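Local structure of predicted component of a thermophile-specific DNA repair system, contains a RAMP domain (Methanopyrus kandleri, 4N0L) at residues G5-L10 and V229-D234; L275-T280 and G345-G350. The protein probably binds CRISPR RNA as the Csm3 RAMP protein of a type III-A system in antiviral defence, and carries a zinc ion. All coordinates share one frame; numbering follows the deposited sequence.

Contact 1: G5-L10 and V229-D234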
ATOM      1  N   GLY A   5       1.950   4.517  19.149  1.00 85.09           N
ATOM      2  CA  GLY A   5       0.832   4.603  18.232  1.00 77.91           C
ATOM      3  C   GLY A   5       0.848   5.894  17.442  1.00 73.18           C
ATOM      4  O   GLY A   5       1.899   6.500  17.247  1.00 78.44           O
ATOM      5  N   GLY A   6      -0.324   6.317  16.987  1.00 61.96           N
ATOM      6  CA  GLY A   6      -0.434   7.489  16.140  1.00 50.80           C
ATOM      7  C   GLY A   6      -0.114   7.156  14.696  1.00 44.33           C
ATOM      8  O   GLY A   6      -0.078   5.984  14.318  1.00 37.23           O
ATOM      9  N   THR A   7       0.148   8.178  13.885  1.00 41.00           N
ATOM     10  CA  THR A   7       0.160   7.993  12.438  1.00 34.69           C
ATOM     11  C   THR A   7       1.217   8.787  11.675  1.00 35.96           C
ATOM     12  O   THR A   7       1.682   9.836  12.120  1.00 36.37           O
ATOM     13  CB  THR A   7      -1.205   8.371  11.828  1.00 33.49           C
ATOM     14  OG1 THR A   7      -1.546   9.706  12.223  1.00 40.10           O
ATOM     15  CG2 THR A   7      -2.303   7.426  12.296  1.00 27.71           C
ATOM     16  N   ILE A   8       1.583   8.260  10.510  1.00 34.13           N
ATOM     17  CA  ILE A   8       2.342   9.009   9.516  1.00 27.88           C
ATOM     18  C   ILE A   8       1.503   9.073   8.250  1.00 25.15           C
ATOM     19  O   ILE A   8       1.113   8.039   7.709  1.00 24.27           O
ATOM     20  CB  ILE A   8       3.694   8.364   9.185  1.00 25.69           C
ATOM     21  CG1 ILE A   8       4.608   8.340  10.409  1.00 18.86           C
ATOM     22  CG2 ILE A   8       4.368   9.111   8.042  1.00 27.74           C
ATOM     23  CD1 ILE A   8       5.855   7.513  10.199  1.00 17.28           C
ATOM     24  N   THR A   9       1.221  10.283   7.780  1.00 26.23           N
ATOM     25  CA  THR A   9       0.365  10.456   6.613  1.00 23.08           C
ATOM     26  C   THR A   9       1.123  10.972   5.397  1.00 28.46           C
ATOM     27  O   THR A   9       1.711  12.054   5.431  1.00 28.84           O
ATOM     28  CB  THR A   9      -0.791  11.420   6.908  1.00 20.66           C
ATOM     29  OG1 THR A   9      -1.568  10.915   8.001  1.00 26.72           O
ATOM     30  CG2 THR A   9      -1.683  11.567   5.687  1.00 22.44           C
ATOM     31  N   LEU A  10       1.101  10.190   4.322  1.00 27.59           N
ATOM     32  CA  LEU A  10       1.657  10.624   3.046  1.00 23.59           C
ATOM     33  C   LEU A  10       0.638  11.508   2.345  1.00 25.21           C
ATOM     34  O   LEU A  10      -0.516  11.112   2.177  1.00 25.32           O
ATOM     35  CB  LEU A  10       2.027   9.430   2.153  1.00 19.83           C
ATOM     36  CG  LEU A  10       3.195   8.488   2.488  1.00 23.90           C
ATOM     37  CD1 LEU A  10       3.092   7.859   3.876  1.00 20.98           C
ATOM     38  CD2 LEU A  10       3.322   7.405   1.421  1.00 19.84           C
ATOM     39  N   VAL A 229      -2.401   6.753   5.007  1.00 24.75           N
ATOM     40  CA  VAL A 229      -2.169   6.793   6.447  1.00 25.31           C
ATOM     41  C   VAL A 229      -1.519   5.503   6.937  1.00 21.13           C
ATOM     42  O   VAL A 229      -2.069   4.416   6.767  1.00 20.60           O
ATOM     43  CB  VAL A 229      -3.482   7.017   7.232  1.00 23.97           C
ATOM     44  CG1 VAL A 229      -3.187   7.168   8.717  1.00 21.48           C
ATOM     45  CG2 VAL A 229      -4.219   8.241   6.710  1.00 18.90           C
ATOM     46  N   TYR A 230      -0.342   5.634   7.539  1.00 18.38           N
ATOM     47  CA  TYR A 230       0.355   4.499   8.133  1.00 21.59           C
ATOM     48  C   TYR A 230       0.277   4.550   9.656  1.00 23.01           C
ATOM     49  O   TYR A 230       0.661   5.546  10.271  1.00 20.61           O
ATOM     50  CB  TYR A 230       1.817   4.463   7.678  1.00 22.45           C
ATOM     51  CG  TYR A 230       2.684   3.493   8.454  1.00 25.12           C
ATOM     52  CD1 TYR A 230       3.440   3.916   9.542  1.00 27.88           C
ATOM     53  CD2 TYR A 230       2.755   2.153   8.092  1.00 27.31           C
ATOM     54  CE1 TYR A 230       4.235   3.030  10.250  1.00 30.87           C
ATOM     55  CE2 TYR A 230       3.545   1.263   8.793  1.00 29.67           C
ATOM     56  CZ  TYR A 230       4.283   1.707   9.870  1.00 31.38           C
ATOM     57  OH  TYR A 230       5.070   0.819  10.568  1.00 35.30           O
ATOM     58  N   ARG A 231      -0.213   3.474  10.263  1.00 26.34           N
ATOM     59  CA  ARG A 231      -0.310   3.406  11.717  1.00 32.92           C
ATOM     60  C   ARG A 231       0.973   2.854  12.332  1.00 33.08           C
ATOM     61  O   ARG A 231       1.344   1.705  12.096  1.00 28.96           O
ATOM     62  CB  ARG A 231      -1.501   2.546  12.142  1.00 32.92           C
ATOM     63  CG  ARG A 231      -2.848   3.055  11.650  1.00 38.36           C
ATOM     64  CD  ARG A 231      -4.000   2.193  12.154  1.00 43.16           C
ATOM     65  NE  ARG A 231      -3.879   0.796  11.738  1.00 48.76           N
ATOM     66  CZ  ARG A 231      -3.374  -0.170  12.500  1.00 47.65           C
ATOM     67  NH1 ARG A 231      -2.937   0.107  13.721  1.00 47.61           N
ATOM     68  NH2 ARG A 231      -3.302  -1.413  12.041  1.00 42.55           N
ATOM     69  N   VAL A 232       1.650   3.684  13.117  1.00 37.51           N
ATOM     70  CA  VAL A 232       2.864   3.259  13.799  1.00 43.12           C
ATOM     71  C   VAL A 232       2.501   2.319  14.944  1.00 42.34           C
ATOM     72  O   VAL A 232       1.797   2.707  15.875  1.00 40.51           O
ATOM     73  CB  VAL A 232       3.664   4.458  14.346  1.00 46.76           C
ATOM     74  CG1 VAL A 232       4.907   3.979  15.084  1.00 48.84           C
ATOM     75  CG2 VAL A 232       4.031   5.413  13.220  1.00 43.46           C
ATOM     76  N   GLU A 233       2.978   1.081  14.872  1.00 41.88           N
ATOM     77  CA  GLU A 233       2.670   0.087  15.894  1.00 44.30           C
ATOM     78  C   GLU A 233       3.941  -0.420  16.552  1.00 45.20           C
ATOM     79  O   GLU A 233       3.974  -0.667  17.755  1.00 47.29           O
ATOM     80  CB  GLU A 233       1.899  -1.089  15.294  1.00 44.35           C
ATOM     81  CG  GLU A 233       0.428  -0.818  15.050  1.00 47.19           C
ATOM     82  CD  GLU A 233      -0.266  -1.973  14.352  1.00 51.56           C
ATOM     83  OE1 GLU A 233       0.434  -2.886  13.868  1.00 49.48           O
ATOM     84  OE2 GLU A 233      -1.512  -1.969  14.290  1.00 58.22           O
ATOM     85  N   ASP A 234       4.986  -0.572  15.749  1.00 46.21           N
ATOM     86  CA  ASP A 234       6.248  -1.110  16.226  1.00 45.23           C
ATOM     87  C   ASP A 234       7.402  -0.231  15.762  1.00 46.27           C
ATOM     88  O   ASP A 234       7.745  -0.222  14.581  1.00 49.22           O
ATOM     89  CB  ASP A 234       6.439  -2.542  15.732  1.00 50.02           C
ATOM     90  CG  ASP A 234       7.642  -3.212  16.353  1.00 55.45           C
ATOM     91  OD1 ASP A 234       7.462  -3.958  17.337  1.00 60.39           O
ATOM     92  OD2 ASP A 234       8.768  -2.988  15.861  1.00 56.26           O
TER

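Contact 2: L275-T280 and G345-G350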
ATOM      1  N   LEU A 275       5.549  13.928   4.395  1.00 31.26           N
ATOM      2  CA  LEU A 275       5.185  12.912   5.378  1.00 30.70           C
ATOM      3  C   LEU A 275       4.772  13.609   6.669  1.00 29.21           C
ATOM      4  O   LEU A 275       5.578  14.302   7.291  1.00 28.87           O
ATOM      5  CB  LEU A 275       6.347  11.950   5.638  1.00 33.81           C
ATOM      6  CG  LEU A 275       6.529  10.717   4.747  1.00 38.79           C
ATOM      7  CD1 LEU A 275       6.231  11.014   3.283  1.00 36.74           C
ATOM      8  CD2 LEU A 275       7.937  10.168   4.905  1.00 42.49           C
ATOM      9  N   CYS A 276       3.525  13.408   7.080  1.00 27.81           N
ATOM     10  CA  CYS A 276       2.974  14.132   8.219  1.00 25.66           C
ATOM     11  C   CYS A 276       2.725  13.215   9.410  1.00 31.12           C
ATOM     12  O   CYS A 276       1.890  12.312   9.348  1.00 36.59           O
ATOM     13  CB  CYS A 276       1.680  14.841   7.814  1.00 22.96           C
ATOM     14  SG  CYS A 276       1.840  15.892   6.344  1.00 31.90           S
ATOM     15  N   ALA A 277       3.453  13.456  10.495  1.00 34.35           N
ATOM     16  CA  ALA A 277       3.463  12.542  11.633  1.00 32.67           C
ATOM     17  C   ALA A 277       2.730  13.090  12.858  1.00 33.27           C
ATOM     18  O   ALA A 277       2.854  14.267  13.200  1.00 32.32           O
ATOM     19  CB  ALA A 277       4.891  12.197  12.002  1.00 27.64           C
ATOM     20  N   ARG A 278       1.959  12.223  13.506  1.00 36.21           N
ATOM     21  CA  ARG A 278       1.347  12.536  14.793  1.00 37.24           C
ATOM     22  C   ARG A 278       1.527  11.369  15.759  1.00 39.50           C
ATOM     23  O   ARG A 278       1.031  10.271  15.513  1.00 39.97           O
ATOM     24  CB  ARG A 278      -0.140  12.874  14.636  1.00 34.78           C
ATOM     25  CG  ARG A 278      -0.390  14.135  13.829  1.00 43.85           C
ATOM     26  CD  ARG A 278      -1.868  14.485  13.727  1.00 47.80           C
ATOM     27  NE  ARG A 278      -2.615  13.604  12.836  1.00 51.91           N
ATOM     28  CZ  ARG A 278      -3.724  13.966  12.197  1.00 53.61           C
ATOM     29  NH1 ARG A 278      -4.203  15.194  12.344  1.00 52.24           N
ATOM     30  NH2 ARG A 278      -4.351  13.106  11.406  1.00 53.20           N
ATOM     31  N   SER A 279       2.258  11.608  16.844  1.00 39.32           N
ATOM     32  CA  SER A 279       2.465  10.591  17.872  1.00 41.20           C
ATOM     33  C   SER A 279       1.346  10.637  18.904  1.00 38.05           C
ATOM     34  O   SER A 279       0.658  11.650  19.032  1.00 35.27           O
ATOM     35  CB  SER A 279       3.820  10.773  18.558  1.00 39.61           C
ATOM     36  OG  SER A 279       3.774  11.823  19.509  1.00 38.45           O
ATOM     37  N   THR A 280       1.166   9.536  19.629  1.00 37.69           N
ATOM     38  CA  THR A 280       0.125   9.437  20.649  1.00 41.40           C
ATOM     39  C   THR A 280       0.275  10.526  21.711  1.00 37.34           C
ATOM     40  O   THR A 280      -0.703  11.165  22.102  1.00 37.52           O
ATOM     41  CB  THR A 280       0.149   8.056  21.341  1.00 49.46           C
ATOM     42  OG1 THR A 280      -0.031   7.021  20.364  1.00 52.21           O
ATOM     43  CG2 THR A 280      -0.950   7.957  22.394  1.00 48.39           C
ATOM     44  N   GLY A 345      15.009   9.952  11.153  1.00 44.72           N
ATOM     45  CA  GLY A 345      15.759  10.697  12.149  1.00 45.19           C
ATOM     46  C   GLY A 345      15.012  11.905  12.685  1.00 51.22           C
ATOM     47  O   GLY A 345      15.225  12.318  13.825  1.00 58.88           O
ATOM     48  N   GLU A 346      14.137  12.476  11.862  1.00 47.62           N
ATOM     49  CA  GLU A 346      13.411  13.683  12.236  1.00 43.17           C
ATOM     50  C   GLU A 346      12.034  13.376  12.828  1.00 40.97           C
ATOM     51  O   GLU A 346      11.343  14.281  13.296  1.00 41.10           O
ATOM     52  CB  GLU A 346      13.252  14.603  11.022  1.00 47.74           C
ATOM     53  CG  GLU A 346      14.560  15.078  10.402  1.00 57.52           C
ATOM     54  CD  GLU A 346      15.445  15.824  11.384  1.00 67.22           C
ATOM     55  OE1 GLU A 346      14.906  16.554  12.243  1.00 68.68           O
ATOM     56  OE2 GLU A 346      16.684  15.686  11.291  1.00 69.80           O
ATOM     57  N   LEU A 347      11.642  12.105  12.819  1.00 41.32           N
ATOM     58  CA  LEU A 347      10.314  11.715  13.290  1.00 42.20           C
ATOM     59  C   LEU A 347      10.298  11.508  14.804  1.00 42.18           C
ATOM     60  O   LEU A 347      11.339  11.246  15.403  1.00 42.95           O
ATOM     61  CB  LEU A 347       9.844  10.443  12.577  1.00 41.98           C
ATOM     62  CG  LEU A 347       9.499  10.610  11.096  1.00 40.15           C
ATOM     63  CD1 LEU A 347       9.355   9.257  10.410  1.00 37.79           C
ATOM     64  CD2 LEU A 347       8.244  11.454  10.917  1.00 38.98           C
ATOM     65  N   PRO A 348       9.117  11.632  15.432  1.00 43.64           N
ATOM     66  CA  PRO A 348       9.045  11.487  16.890  1.00 46.15           C
ATOM     67  C   PRO A 348       9.024  10.034  17.367  1.00 52.13           C
ATOM     68  O   PRO A 348       8.286   9.708  18.297  1.00 57.04           O
ATOM     69  CB  PRO A 348       7.725  12.180  17.235  1.00 43.40           C
ATOM     70  CG  PRO A 348       6.882  11.961  16.025  1.00 39.75           C
ATOM     71  CD  PRO A 348       7.834  12.096  14.867  1.00 40.88           C
ATOM     72  N   TRP A 349       9.829   9.178  16.744  1.00 51.94           N
ATOM     73  CA  TRP A 349       9.981   7.800  17.199  1.00 51.17           C
ATOM     74  C   TRP A 349      11.439   7.378  17.063  1.00 59.35           C
ATOM     75  O   TRP A 349      12.192   7.966  16.286  1.00 62.39           O
ATOM     76  CB  TRP A 349       9.084   6.853  16.399  1.00 45.28           C
ATOM     77  CG  TRP A 349       7.616   7.129  16.535  1.00 41.41           C
ATOM     78  CD1 TRP A 349       6.809   6.797  17.585  1.00 37.13           C
ATOM     79  CD2 TRP A 349       6.776   7.784  15.575  1.00 36.69           C
ATOM     80  NE1 TRP A 349       5.519   7.210  17.341  1.00 37.51           N
ATOM     81  CE2 TRP A 349       5.473   7.819  16.113  1.00 38.87           C
ATOM     82  CE3 TRP A 349       6.998   8.347  14.314  1.00 35.71           C
ATOM     83  CZ2 TRP A 349       4.399   8.394  15.434  1.00 35.32           C
ATOM     84  CZ3 TRP A 349       5.931   8.918  13.642  1.00 36.31           C
ATOM     85  CH2 TRP A 349       4.648   8.937  14.203  1.00 34.52           C
ATOM     86  N   GLY A 350      11.837   6.360  17.819  1.00 64.99           N
ATOM     87  CA  GLY A 350      13.230   5.959  17.868  1.00 69.58           C
ATOM     88  C   GLY A 350      14.111   7.015  18.507  1.00 73.52           C
ATOM     89  O   GLY A 350      15.247   7.220  18.074  1.00 74.84           O
TER

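Contact 1: G5-L10 and V229-D234
I8 and Y230 pair through both of their backbone amides. I8 N gives a nearly straight hydrogen bond to Y230 O at 2.9 Å, and Y230 N returns one to I8 O at 2.8 Å. T7 faces R231 and T9 faces V229 as non-hydrogen-bonded pairs on either side of it. The strands 7-10 and 229-231 run antiparallel, with 160° between their directions. Next to G6 the bonding is less straight. V232 N still reaches G6 O at 3.1 Å, but the bond is bent to 147°. G5 adds a CA-H...O contact from its CA to V232 O at 3.2 Å, and G5 itself is poorly ordered.

The two faces of the sheet differ. I8, Y230 and V232 are buried. I8 has CG1 beside its backbone N (chi1 -63°), and both CG1 and CD1 meet V232 CG2, each at 4.1 Å. L238 of helix 238-255 touches all three side chains, and D241 of that helix bonds the Y230 hydroxyl. On the other face T7, V229 and R231 are partly exposed, while T9 is buried and touches E227. There T7 CG2 rests on V229 CG1 at 3.7 Å. The R231 guanidinium meets E233, with NH1 at 2.6 Å from E233 OE2 in a salt bridge, and its NH2 also bonds A170 O. K168 and R171 also pair with E233.

This is antiparallel pairing between the N-terminal strand and strand 223-231, with a helix packed on one face, as in the RRM-like (ferredoxin-like) fold of RAMP proteins.

Contact 2: L275-T280 and G345-G350
A277 CB is the small bump at the middle of this contact. It projects from strand 275-278 into a hollow lined by three side chains of the loop 345-350. L347 CD2 closes one wall at 3.6 Å. P348 CD forms another at 4.1 Å. The six-membered ring of W349 brings CZ3 to 3.8 Å from A277 CB. The methyl approaches that ring obliquely.

S279, the next residue to point the same way, fills a second hollow. Its CB sits between P348 CG, 4.1 Å away, and the indole atoms CZ2 and NE1 of W349. W349 CZ2 comes to 3.8 Å from S279 CA. P348 therefore sits as a blunt wedge between A277 and S279, with CD on the first and CG on the second. P348 CG also sits 3.9 Å above one face of the W349 ring, toward its rim. W349 has CG beside its own backbone N (chi1 -62°), which swings the indole back toward the strand. R278 O lies near the plane of the indole, at its edge.

The S279 hydroxyl bonds to E317. The R278 side chain leaves the strand away from the loop. Its NH1 bonds R315 O, and the chain touches Y316. The fit between the segments is mainly apolar contact. L347 and W349 also reach I8 of the neighbouring strand 7-16, and W349 touches V232. P348 packs on I318 of strand 318-321 as well. The arrangement is a C-terminal segment, following helix 340-345, laid across one end of the central antiparallel sheet of the RAMP fold and packed against the side that carries I8 and A277.

Both contacts use the same sheet, in which strands 7-16 and 268-278 are neighbours. T9 N lies 2.6 Å from C276 O and T7 O lies 2.8 Å from R278 N, probable hydrogen bonds that join contact 1 to contact 2. Contact 1 is pairing within the sheet, carried by backbone bonds. Contact 2 is a loop packed on the sheet, carried by side chains. Each is partly buried, with contact 2 farther from the chain centre. Their apolar sides merge, because I8 and V232 of contact 1 also meet W349 of contact 2. I8, V232, A277 and W349 are buried; T7, R231 and P348 lie nearer the surface. Charged groups line the more open side of contact 1.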